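Probable outer membrane protein (Pseudomonas aeruginosa, PDB 3DWO) probably carries long-chain fatty acids or other hydrophobic compounds across the outer membrane as a beta-barrel channel of the FadL family. Local coordinates at residues W126-K131 / F135-K140; D76-P81 / A196-A201; Y63-N68 / L179-A184. One frame throughout, in Å; residues are numbered along the deposited sequence.

Interaction 1 (W126-K131 / F135-K140). With C8E ((hydroxyethyloxy)tri(ethyloxy)octane), chain E.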
loop_
_atom_site.group_PDB
_atom_site.type_symbol
_atom_site.label_atom_id
_atom_site.label_comp_id
_atom_site.label_asym_id
_atom_site.label_seq_id
_atom_site.Cartn_x
_atom_site.Cartn_y
_atom_site.Cartn_z
ATOM N N TRP A 126 -12.234 3.595 -10.565
ATOM C CA TRP A 126 -13.540 3.130 -11.010
ATOM C C TRP A 126 -14.111 4.116 -12.015
ATOM O O TRP A 126 -13.823 5.314 -11.954
ATOM C CB TRP A 126 -14.505 3.010 -9.829
ATOM C CG TRP A 126 -13.976 2.170 -8.701
ATOM C CD1 TRP A 126 -13.244 2.596 -7.624
ATOM C CD2 TRP A 126 -14.094 0.748 -8.572
ATOM N NE1 TRP A 126 -12.898 1.520 -6.832
ATOM C CE2 TRP A 126 -13.407 0.376 -7.392
ATOM C CE3 TRP A 126 -14.712 -0.249 -9.341
ATOM C CZ2 TRP A 126 -13.320 -0.956 -6.963
ATOM C CZ3 TRP A 126 -14.625 -1.580 -8.913
ATOM C CH2 TRP A 126 -13.932 -1.918 -7.734
ATOM N N ASP A 127 -14.915 3.610 -12.943
ATOM C CA ASP A 127 -15.538 4.466 -13.939
ATOM C C ASP A 127 -16.232 5.582 -13.155
ATOM O O ASP A 127 -16.968 5.315 -12.212
ATOM C CB ASP A 127 -16.546 3.661 -14.759
ATOM C CG ASP A 127 -17.214 4.493 -15.830
ATOM O OD1 ASP A 127 -18.174 5.233 -15.515
ATOM O OD2 ASP A 127 -16.761 4.414 -16.993
ATOM N N PRO A 128 -16.003 6.846 -13.538
ATOM C CA PRO A 128 -16.571 8.042 -12.897
ATOM C C PRO A 128 -18.068 8.050 -12.642
ATOM O O PRO A 128 -18.534 8.660 -11.688
ATOM C CB PRO A 128 -16.153 9.169 -13.839
ATOM C CG PRO A 128 -14.863 8.663 -14.401
ATOM C CD PRO A 128 -15.200 7.229 -14.713
ATOM N N ASN A 129 -18.831 7.381 -13.496
ATOM C CA ASN A 129 -20.266 7.372 -13.309
ATOM C C ASN A 129 -20.809 6.053 -12.774
ATOM O O ASN A 129 -22.005 5.784 -12.895
ATOM C CB ASN A 129 -20.967 7.732 -14.621
ATOM C CG ASN A 129 -22.194 8.586 -14.397
ATOM O OD1 ASN A 129 -22.109 9.669 -13.800
ATOM N ND2 ASN A 129 -23.348 8.106 -14.856
ATOM N N TRP A 130 -19.945 5.243 -12.160
ATOM C CA TRP A 130 -20.390 3.960 -11.629
ATOM C C TRP A 130 -21.289 4.123 -10.399
ATOM O O TRP A 130 -21.310 5.173 -9.762
ATOM C CB TRP A 130 -19.189 3.038 -11.324
ATOM C CG TRP A 130 -18.484 3.254 -10.011
ATOM C CD1 TRP A 130 -17.843 4.391 -9.587
ATOM C CD2 TRP A 130 -18.289 2.279 -8.979
ATOM N NE1 TRP A 130 -17.260 4.176 -8.363
ATOM C CE2 TRP A 130 -17.517 2.889 -7.965
ATOM C CE3 TRP A 130 -18.691 0.946 -8.813
ATOM C CZ2 TRP A 130 -17.137 2.211 -6.798
ATOM C CZ3 TRP A 130 -18.314 0.272 -7.653
ATOM C CH2 TRP A 130 -17.544 0.908 -6.659
ATOM N N LYS A 131 -22.033 3.068 -10.085
ATOM C CA LYS A 131 -22.983 3.069 -8.979
ATOM C C LYS A 131 -22.387 3.367 -7.607
ATOM O O LYS A 131 -23.105 3.762 -6.692
ATOM C CB LYS A 131 -23.716 1.731 -8.928
ATOM C CG LYS A 131 -22.841 0.552 -8.511
ATOM C CD LYS A 131 -23.645 -0.757 -8.520
ATOM C CE LYS A 131 -24.030 -1.170 -9.937
ATOM N NZ LYS A 131 -24.838 -2.422 -9.960
ATOM N N PHE A 135 -18.777 6.845 -3.147
ATOM C CA PHE A 135 -17.804 6.297 -2.206
ATOM C C PHE A 135 -16.381 6.377 -2.719
ATOM O O PHE A 135 -15.442 6.524 -1.932
ATOM C CB PHE A 135 -18.122 4.831 -1.888
ATOM C CG PHE A 135 -19.433 4.637 -1.181
ATOM C CD1 PHE A 135 -20.626 4.619 -1.892
ATOM C CD2 PHE A 135 -19.473 4.494 0.201
ATOM C CE1 PHE A 135 -21.849 4.461 -1.234
ATOM C CE2 PHE A 135 -20.686 4.336 0.870
ATOM C CZ PHE A 135 -21.877 4.321 0.147
ATOM N N ALA A 136 -16.215 6.270 -4.035
ATOM C CA ALA A 136 -14.886 6.333 -4.615
ATOM C C ALA A 136 -14.882 6.328 -6.129
ATOM O O ALA A 136 -15.740 5.715 -6.777
ATOM C CB ALA A 136 -14.045 5.167 -4.115
ATOM N N VAL A 137 -13.910 7.039 -6.684
ATOM C CA VAL A 137 -13.709 7.076 -8.119
ATOM C C VAL A 137 -12.248 6.662 -8.270
ATOM O O VAL A 137 -11.957 5.511 -8.587
ATOM C CB VAL A 137 -13.950 8.484 -8.712
ATOM C CG1 VAL A 137 -13.653 8.475 -10.214
ATOM C CG2 VAL A 137 -15.403 8.899 -8.487
ATOM N N ASP A 138 -11.328 7.584 -7.998
ATOM C CA ASP A 138 -9.906 7.274 -8.094
ATOM C C ASP A 138 -9.166 7.312 -6.755
ATOM O O ASP A 138 -9.446 8.147 -5.897
ATOM C CB ASP A 138 -9.216 8.233 -9.063
ATOM C CG ASP A 138 -9.690 8.054 -10.485
ATOM O OD1 ASP A 138 -10.287 6.995 -10.782
ATOM O OD2 ASP A 138 -9.459 8.966 -11.307
ATOM N N THR A 139 -8.222 6.389 -6.592
ATOM C CA THR A 139 -7.407 6.311 -5.388
ATOM C C THR A 139 -5.993 5.948 -5.832
ATOM O O THR A 139 -5.782 4.941 -6.505
ATOM C CB THR A 139 -7.923 5.223 -4.414
ATOM O OG1 THR A 139 -9.270 5.517 -4.026
ATOM C CG2 THR A 139 -7.049 5.171 -3.175
ATOM N N LYS A 140 -5.030 6.784 -5.469
ATOM C CA LYS A 140 -3.646 6.554 -5.835
ATOM C C LYS A 140 -2.727 6.923 -4.674
ATOM O O LYS A 140 -2.777 8.042 -4.155
ATOM C CB LYS A 140 -3.306 7.375 -7.083
ATOM C CG LYS A 140 -1.821 7.527 -7.363
ATOM C CD LYS A 140 -1.103 6.190 -7.420
ATOM C CE LYS A 140 0.383 6.389 -7.670
ATOM N NZ LYS A 140 0.647 7.093 -8.962
HETATM C C1 C8E E . 1.835 3.406 -8.380
HETATM C C2 C8E E . 0.944 2.438 -7.755
HETATM C C3 C8E E . 1.525 1.734 -6.615
HETATM C C4 C8E E . 2.012 0.453 -7.094
HETATM C C5 C8E E . 1.607 -0.597 -6.137
HETATM C C6 C8E E . 2.432 -1.771 -6.319
HETATM C C7 C8E E . 1.708 -2.716 -5.493
HETATM C C8 C8E E . 1.624 -3.987 -6.224
HETATM O O9 C8E E . 1.401 -5.270 -5.682
HETATM C C10 C8E E . 2.310 -5.805 -4.742
HETATM C C11 C8E E . 1.745 -7.148 -4.397
HETATM O O12 C8E E . 0.397 -7.029 -3.901
HETATM C C13 C8E E . -0.362 -8.270 -3.862
HETATM C C14 C8E E . -1.908 -8.409 -4.035
HETATM O O15 C8E E . -2.812 -7.887 -5.050
HETATM C C16 C8E E . -3.316 -6.588 -4.674
HETATM C C17 C8E E . -4.621 -6.620 -3.863
HETATM O O18 C8E E . -5.896 -6.231 -4.409
HETATM C C19 C8E E . -6.172 -4.814 -4.218
HETATM C C20 C8E E . -7.321 -4.268 -3.295
HETATM O O21 C8E E . -6.970 -3.706 -2.027
HETATM O O HOH W 1 -11.785 6.723 -12.898
#
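Trp130 reaches from the turn at 127-130 to the backbone of Ala136. Its chi1 of 82° sets CG between the backbone N and the carbonyl carbon, and from CB the indole swings so that its pyrrole edge faces Ala136 O. CD1 passes 3.8 Å from that oxygen; NE1, next along the edge, donates a 2.7 Å hydrogen bond to Ala136 O that is close to straight and lies in the ring plane, while CE2 follows at 3.5 Å from the same atom. At the far end CH2 stands over the centre of the Trp126 ring, 3.9 Å above its plane, and Trp126 CB in turn covers the rim of one Trp130 face. The Trp126 indole nitrogen is held by Pro371 O. The Trp126 backbone completes the join: its N donates to Val137 O at 2.8 Å, and a water links Trp126 O to Asp138 OD1. Val137 and Asp138 together face Ser174 in a classic beta bulge at the start of strand 138-153. Two carbonyls of buried residues, Ala136 O and Val137 O, thus each receive an N-H from the preceding loop, and the in-plane bond from NE1 to Ala136 O holds the Trp130 indole against rotation.

Interaction 2 (D76-P81 / A196-A201)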
loop_
_atom_site.group_PDB
_atom_site.type_symbol
_atom_site.label_atom_id
_atom_site.label_comp_id
_atom_site.label_asym_id
_atom_site.label_seq_id
_atom_site.Cartn_x
_atom_site.Cartn_y
_atom_site.Cartn_z
ATOM N N ASP A 76 -25.660 16.985 -16.936
ATOM C CA ASP A 76 -25.206 18.230 -16.315
ATOM C C ASP A 76 -26.276 18.830 -15.389
ATOM O O ASP A 76 -26.566 20.024 -15.457
ATOM C CB ASP A 76 -24.839 19.236 -17.417
ATOM C CG ASP A 76 -24.014 20.408 -16.906
ATOM O OD1 ASP A 76 -23.713 21.306 -17.722
ATOM O OD2 ASP A 76 -23.657 20.440 -15.707
ATOM N N GLY A 77 -26.862 17.998 -14.531
ATOM C CA GLY A 77 -27.883 18.484 -13.618
ATOM C C GLY A 77 -29.304 18.303 -14.129
ATOM O O GLY A 77 -29.508 17.914 -15.278
ATOM N N PRO A 78 -30.313 18.588 -13.295
ATOM C CA PRO A 78 -31.728 18.453 -13.667
ATOM C C PRO A 78 -32.017 19.103 -15.017
ATOM O O PRO A 78 -31.461 20.157 -15.339
ATOM C CB PRO A 78 -32.454 19.170 -12.529
ATOM C CG PRO A 78 -31.553 18.942 -11.361
ATOM C CD PRO A 78 -30.178 19.170 -11.947
ATOM N N GLY A 79 -32.875 18.476 -15.811
ATOM C CA GLY A 79 -33.203 19.048 -17.106
ATOM C C GLY A 79 -32.367 18.542 -18.267
ATOM O O GLY A 79 -32.785 18.647 -19.421
ATOM N N THR A 80 -31.180 18.017 -17.981
ATOM C CA THR A 80 -30.333 17.484 -19.037
ATOM C C THR A 80 -30.622 15.988 -19.129
ATOM O O THR A 80 -31.295 15.428 -18.268
ATOM C CB THR A 80 -28.831 17.726 -18.752
ATOM O OG1 THR A 80 -28.475 17.144 -17.493
ATOM C CG2 THR A 80 -28.533 19.218 -18.733
ATOM N N PRO A 81 -30.126 15.319 -20.178
ATOM C CA PRO A 81 -30.370 13.881 -20.335
ATOM C C PRO A 81 -29.893 13.009 -19.174
ATOM O O PRO A 81 -28.838 13.248 -18.588
ATOM C CB PRO A 81 -29.654 13.556 -21.646
ATOM C CG PRO A 81 -28.532 14.549 -21.667
ATOM C CD PRO A 81 -29.224 15.815 -21.231
ATOM N N ALA A 196 -31.771 12.228 -4.860
ATOM C CA ALA A 196 -30.343 11.998 -5.009
ATOM C C ALA A 196 -29.878 12.120 -6.456
ATOM O O ALA A 196 -30.670 12.021 -7.395
ATOM C CB ALA A 196 -29.982 10.618 -4.465
ATOM N N SER A 197 -28.579 12.343 -6.619
ATOM C CA SER A 197 -27.950 12.450 -7.930
ATOM C C SER A 197 -28.397 13.590 -8.846
ATOM O O SER A 197 -28.241 13.503 -10.066
ATOM C CB SER A 197 -28.075 11.109 -8.657
ATOM O OG SER A 197 -27.373 10.100 -7.942
ATOM N N ASN A 198 -28.959 14.648 -8.267
ATOM C CA ASN A 198 -29.347 15.814 -9.052
ATOM C C ASN A 198 -28.139 16.729 -8.987
ATOM O O ASN A 198 -27.663 17.212 -10.011
ATOM C CB ASN A 198 -30.570 16.502 -8.459
ATOM C CG ASN A 198 -31.853 15.824 -8.860
ATOM O OD1 ASN A 198 -32.014 14.620 -8.670
ATOM N ND2 ASN A 198 -32.773 16.585 -9.424
ATOM N N SER A 199 -27.642 16.963 -7.777
ATOM C CA SER A 199 -26.444 17.766 -7.607
ATOM C C SER A 199 -25.299 16.751 -7.638
ATOM O O SER A 199 -25.451 15.620 -7.162
ATOM C CB SER A 199 -26.459 18.498 -6.257
ATOM O OG SER A 199 -26.573 17.589 -5.175
ATOM N N SER A 200 -24.173 17.124 -8.231
ATOM C CA SER A 200 -23.024 16.228 -8.290
ATOM C C SER A 200 -21.764 16.968 -8.705
ATOM O O SER A 200 -21.756 17.744 -9.675
ATOM C CB SER A 200 -23.262 15.064 -9.259
ATOM O OG SER A 200 -23.138 15.483 -10.601
ATOM N N ALA A 201 -20.702 16.713 -7.956
ATOM C CA ALA A 201 -19.414 17.327 -8.211
ATOM C C ALA A 201 -18.341 16.326 -7.799
ATOM O O ALA A 201 -18.519 15.569 -6.840
ATOM C CB ALA A 201 -19.284 18.605 -7.403
HETATM O O HOH W 2 -25.055 16.197 -13.268
#
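With chi1 of -81°, Asn198 carries its CG beside the backbone N and anti to the carbonyl carbon, which lays the side chain against the pyrrolidine ring of Pro78. That ring is the corner of a type II beta turn running from Gly77 to Thr80, part of the long loop between strands 44-63 and 93-105 of the barrel. Pro78 CG does the touching, 3.9 Å from Asn198 CB and 4.0 Å from Asn198 CG, so the ring carbon lies against the side chain from CB out to its amide end. Beside it, Pro78 CD and Gly77 CA both approach the carbonyl oxygen of Asn198, Gly77 CA at 3.8 Å. The contact is small and made mainly of van der Waals touches between a ring, an amide side chain and backbone.

Several bonds within the turn hold its shape. Proline takes the second position and Gly79 the third, where a phi of 94° suits glycine. Gly77, also at a positive phi, has no side chain to collide with the preceding carbonyl. Thr80 reaches back over the turn, its chi1 of 57° placing OG1 where it both receives a hydrogen bond from Asp76 N and donates one to Gly77 O. The opposing loop is held separately: Ser197 N is bonded to Asp178 OD2 and Ser199 OG to Tyr180 N, while helix 253-259 meets both sides, Leu253 touching Pro78 and Ser199. A water lies between the loops, bonded only weakly to Gly77 N and to Ser200 OG. Gly77 O takes two donors, Thr80 N at 3.2 Å and Thr80 OG1 at 2.6 Å, the hydroxyl lying in the carbonyl plane.

Interaction 3 (Y63-N68 / L179-A184). With C8E ((hydroxyethyloxy)tri(ethyloxy)octane), chain C.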
loop_
_atom_site.group_PDB
_atom_site.type_symbol
_atom_site.label_atom_id
_atom_site.label_comp_id
_atom_site.label_asym_id
_atom_site.label_seq_id
_atom_site.Cartn_x
_atom_site.Cartn_y
_atom_site.Cartn_z
ATOM N N TYR A 63 -27.026 1.998 -3.107
ATOM C CA TYR A 63 -28.279 2.696 -2.831
ATOM C C TYR A 63 -28.048 4.126 -2.373
ATOM O O TYR A 63 -26.996 4.438 -1.826
ATOM C CB TYR A 63 -29.061 1.968 -1.733
ATOM C CG TYR A 63 -29.330 0.507 -2.014
ATOM C CD1 TYR A 63 -28.376 -0.473 -1.722
ATOM C CD2 TYR A 63 -30.545 0.103 -2.569
ATOM C CE1 TYR A 63 -28.631 -1.830 -1.973
ATOM C CE2 TYR A 63 -30.809 -1.244 -2.828
ATOM C CZ TYR A 63 -29.851 -2.201 -2.526
ATOM O OH TYR A 63 -30.129 -3.524 -2.780
ATOM N N ASP A 64 -29.036 4.992 -2.599
ATOM C CA ASP A 64 -28.930 6.369 -2.149
ATOM C C ASP A 64 -29.436 6.380 -0.711
ATOM O O ASP A 64 -29.837 5.338 -0.177
ATOM C CB ASP A 64 -29.751 7.331 -3.025
ATOM C CG ASP A 64 -31.237 6.994 -3.063
ATOM O OD1 ASP A 64 -31.772 6.391 -2.103
ATOM O OD2 ASP A 64 -31.880 7.359 -4.067
ATOM N N TYR A 65 -29.427 7.547 -0.084
ATOM C CA TYR A 65 -29.850 7.658 1.308
ATOM C C TYR A 65 -31.306 7.273 1.568
ATOM O O TYR A 65 -31.688 7.044 2.714
ATOM C CB TYR A 65 -29.584 9.083 1.820
ATOM C CG TYR A 65 -30.628 10.111 1.427
ATOM C CD1 TYR A 65 -31.707 10.397 2.267
ATOM C CD2 TYR A 65 -30.537 10.797 0.221
ATOM C CE1 TYR A 65 -32.666 11.341 1.912
ATOM C CE2 TYR A 65 -31.489 11.741 -0.144
ATOM C CZ TYR A 65 -32.550 12.010 0.702
ATOM O OH TYR A 65 -33.489 12.953 0.336
ATOM N N GLN A 66 -32.121 7.200 0.519
ATOM C CA GLN A 66 -33.527 6.836 0.690
ATOM C C GLN A 66 -33.808 5.367 0.404
ATOM O O GLN A 66 -34.961 4.948 0.409
ATOM C CB GLN A 66 -34.421 7.694 -0.206
ATOM C CG GLN A 66 -34.420 9.163 0.153
ATOM C CD GLN A 66 -35.354 9.984 -0.714
ATOM O OE1 GLN A 66 -35.149 10.120 -1.918
ATOM N NE2 GLN A 66 -36.389 10.534 -0.101
ATOM N N GLY A 67 -32.758 4.590 0.151
ATOM C CA GLY A 67 -32.941 3.177 -0.133
ATOM C C GLY A 67 -33.201 2.874 -1.603
ATOM O O GLY A 67 -33.441 1.723 -1.972
ATOM N N ASN A 68 -33.155 3.895 -2.453
ATOM C CA ASN A 68 -33.383 3.676 -3.873
ATOM C C ASN A 68 -32.115 3.201 -4.559
ATOM O O ASN A 68 -31.008 3.581 -4.181
ATOM C CB ASN A 68 -33.841 4.966 -4.567
ATOM C CG ASN A 68 -35.131 5.522 -3.989
ATOM O OD1 ASN A 68 -36.102 4.793 -3.790
ATOM N ND2 ASN A 68 -35.146 6.825 -3.726
ATOM N N LEU A 179 -24.360 17.234 -2.819
ATOM C CA LEU A 179 -24.782 18.232 -1.825
ATOM C C LEU A 179 -26.235 18.138 -1.346
ATOM O O LEU A 179 -26.509 18.335 -0.161
ATOM C CB LEU A 179 -24.530 19.659 -2.331
ATOM C CG LEU A 179 -23.113 20.132 -2.664
ATOM C CD1 LEU A 179 -23.054 21.640 -2.463
ATOM C CD2 LEU A 179 -22.087 19.464 -1.779
ATOM N N TYR A 180 -27.168 17.877 -2.254
ATOM C CA TYR A 180 -28.566 17.760 -1.852
ATOM C C TYR A 180 -28.758 16.570 -0.913
ATOM O O TYR A 180 -29.503 16.657 0.070
ATOM C CB TYR A 180 -29.473 17.593 -3.071
ATOM C CG TYR A 180 -29.994 18.892 -3.636
ATOM C CD1 TYR A 180 -30.705 19.788 -2.835
ATOM C CD2 TYR A 180 -29.781 19.226 -4.969
ATOM C CE1 TYR A 180 -31.192 20.985 -3.350
ATOM C CE2 TYR A 180 -30.262 20.423 -5.496
ATOM C CZ TYR A 180 -30.962 21.295 -4.680
ATOM O OH TYR A 180 -31.418 22.483 -5.194
ATOM N N ALA A 181 -28.091 15.459 -1.223
ATOM C CA ALA A 181 -28.185 14.259 -0.394
ATOM C C ALA A 181 -27.578 14.544 0.976
ATOM O O ALA A 181 -28.101 14.109 1.993
ATOM C CB ALA A 181 -27.463 13.086 -1.059
ATOM N N SER A 182 -26.476 15.285 0.994
ATOM C CA SER A 182 -25.824 15.635 2.252
ATOM C C SER A 182 -26.723 16.529 3.100
ATOM O O SER A 182 -26.812 16.354 4.320
ATOM C CB SER A 182 -24.505 16.350 1.982
ATOM O OG SER A 182 -23.600 15.469 1.351
ATOM N N ALA A 183 -27.387 17.482 2.450
ATOM C CA ALA A 183 -28.296 18.410 3.134
ATOM C C ALA A 183 -29.463 17.666 3.783
ATOM O O ALA A 183 -29.799 17.911 4.941
ATOM C CB ALA A 183 -28.836 19.454 2.143
ATOM N N ALA A 184 -30.080 16.771 3.019
ATOM C CA ALA A 184 -31.215 15.987 3.497
ATOM C C ALA A 184 -30.926 15.273 4.817
ATOM O O ALA A 184 -31.830 15.088 5.630
ATOM C CB ALA A 184 -31.619 14.972 2.435
HETATM C C1 C8E C . -16.430 16.278 1.855
HETATM C C2 C8E C . -17.552 16.780 2.630
HETATM C C3 C8E C . -18.593 17.408 1.830
HETATM C C4 C8E C . -19.556 17.982 2.756
HETATM C C5 C8E C . -20.733 18.429 1.980
HETATM C C6 C8E C . -21.764 18.896 2.871
HETATM C C7 C8E C . -22.674 19.508 1.916
HETATM C C8 C8E C . -23.776 20.110 2.677
HETATM O O9 C8E C . -24.933 20.759 2.187
HETATM C C10 C8E C . -24.803 21.912 1.381
HETATM C C11 C8E C . -26.205 22.330 1.087
HETATM O O12 C8E C . -26.516 22.228 -0.308
HETATM C C13 C8E C . -27.923 22.408 -0.604
HETATM C C14 C8E C . -28.584 22.410 -2.014
HETATM O O15 C8E C . -28.079 22.065 -3.342
HETATM C C16 C8E C . -27.518 23.222 -3.985
HETATM C C17 C8E C . -28.505 24.046 -4.829
HETATM O O18 C8E C . -28.357 25.465 -5.050
HETATM C C19 C8E C . -29.040 26.261 -4.045
HETATM C C20 C8E C . -28.734 27.779 -3.780
HETATM O O21 C8E C . -29.120 28.339 -2.519
#
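The Tyr65 ring meets the methyl groups of Ala181 and Ala184 at a slant, while CG of the adjacent Gln66 sits 3.3 Å above one of its faces, toward the rim. Ala184 CB comes closest to the phenolic end, 3.5 Å from Tyr65 OH, and Ala181 CB lies 4.0 Å from Tyr65 CD2 farther back along the ring. The two alanines are three residues apart on helix 179-184 and so offer a smooth strip to the aromatic. Tyr65 chi1 of 81° turns the ring toward this strip, and its hydroxyl is hydrogen-bonded to Phe194 O. The turn that carries Tyr65 is built round Asp64, whose OD1 accepts from Gln66 N at 2.8 Å and from Asn68 N at 2.9 Å, the two donors arriving from opposite faces of the carboxylate. An Asx turn inside a type I beta turn thus presents Tyr65 to one side of the helix, while Leu179, Tyr180 and Ser182 of the same helix meet a detergent, whose ether oxygen O15 stands 3.2 Å above the centre of the Tyr180 ring, a site that may correspond to the hydrophobic groove among the extracellular loops of FadL channels.

From the N terminus, strand 44-63 leads into the loop that supplies first 63-68 and then 76-81. The chain next forms strands 93-105 and 110-125, and interaction 1 closes the short loop joining 110-125 to 138-153. After strand 158-177, helix 179-184 returns to 63-68 in interaction 3, and 196-201 then reaches 76-81 in interaction 2. Interactions 2 and 3 therefore cross along the chain, and the span of each encloses interaction 1. Interactions 2 and 3 also touch in space, Ala196 packing on Asp64. Together the two longer closures tie the loop after strand 44-63 to the one before strand 201-220, at the same end of the barrel as interaction 1.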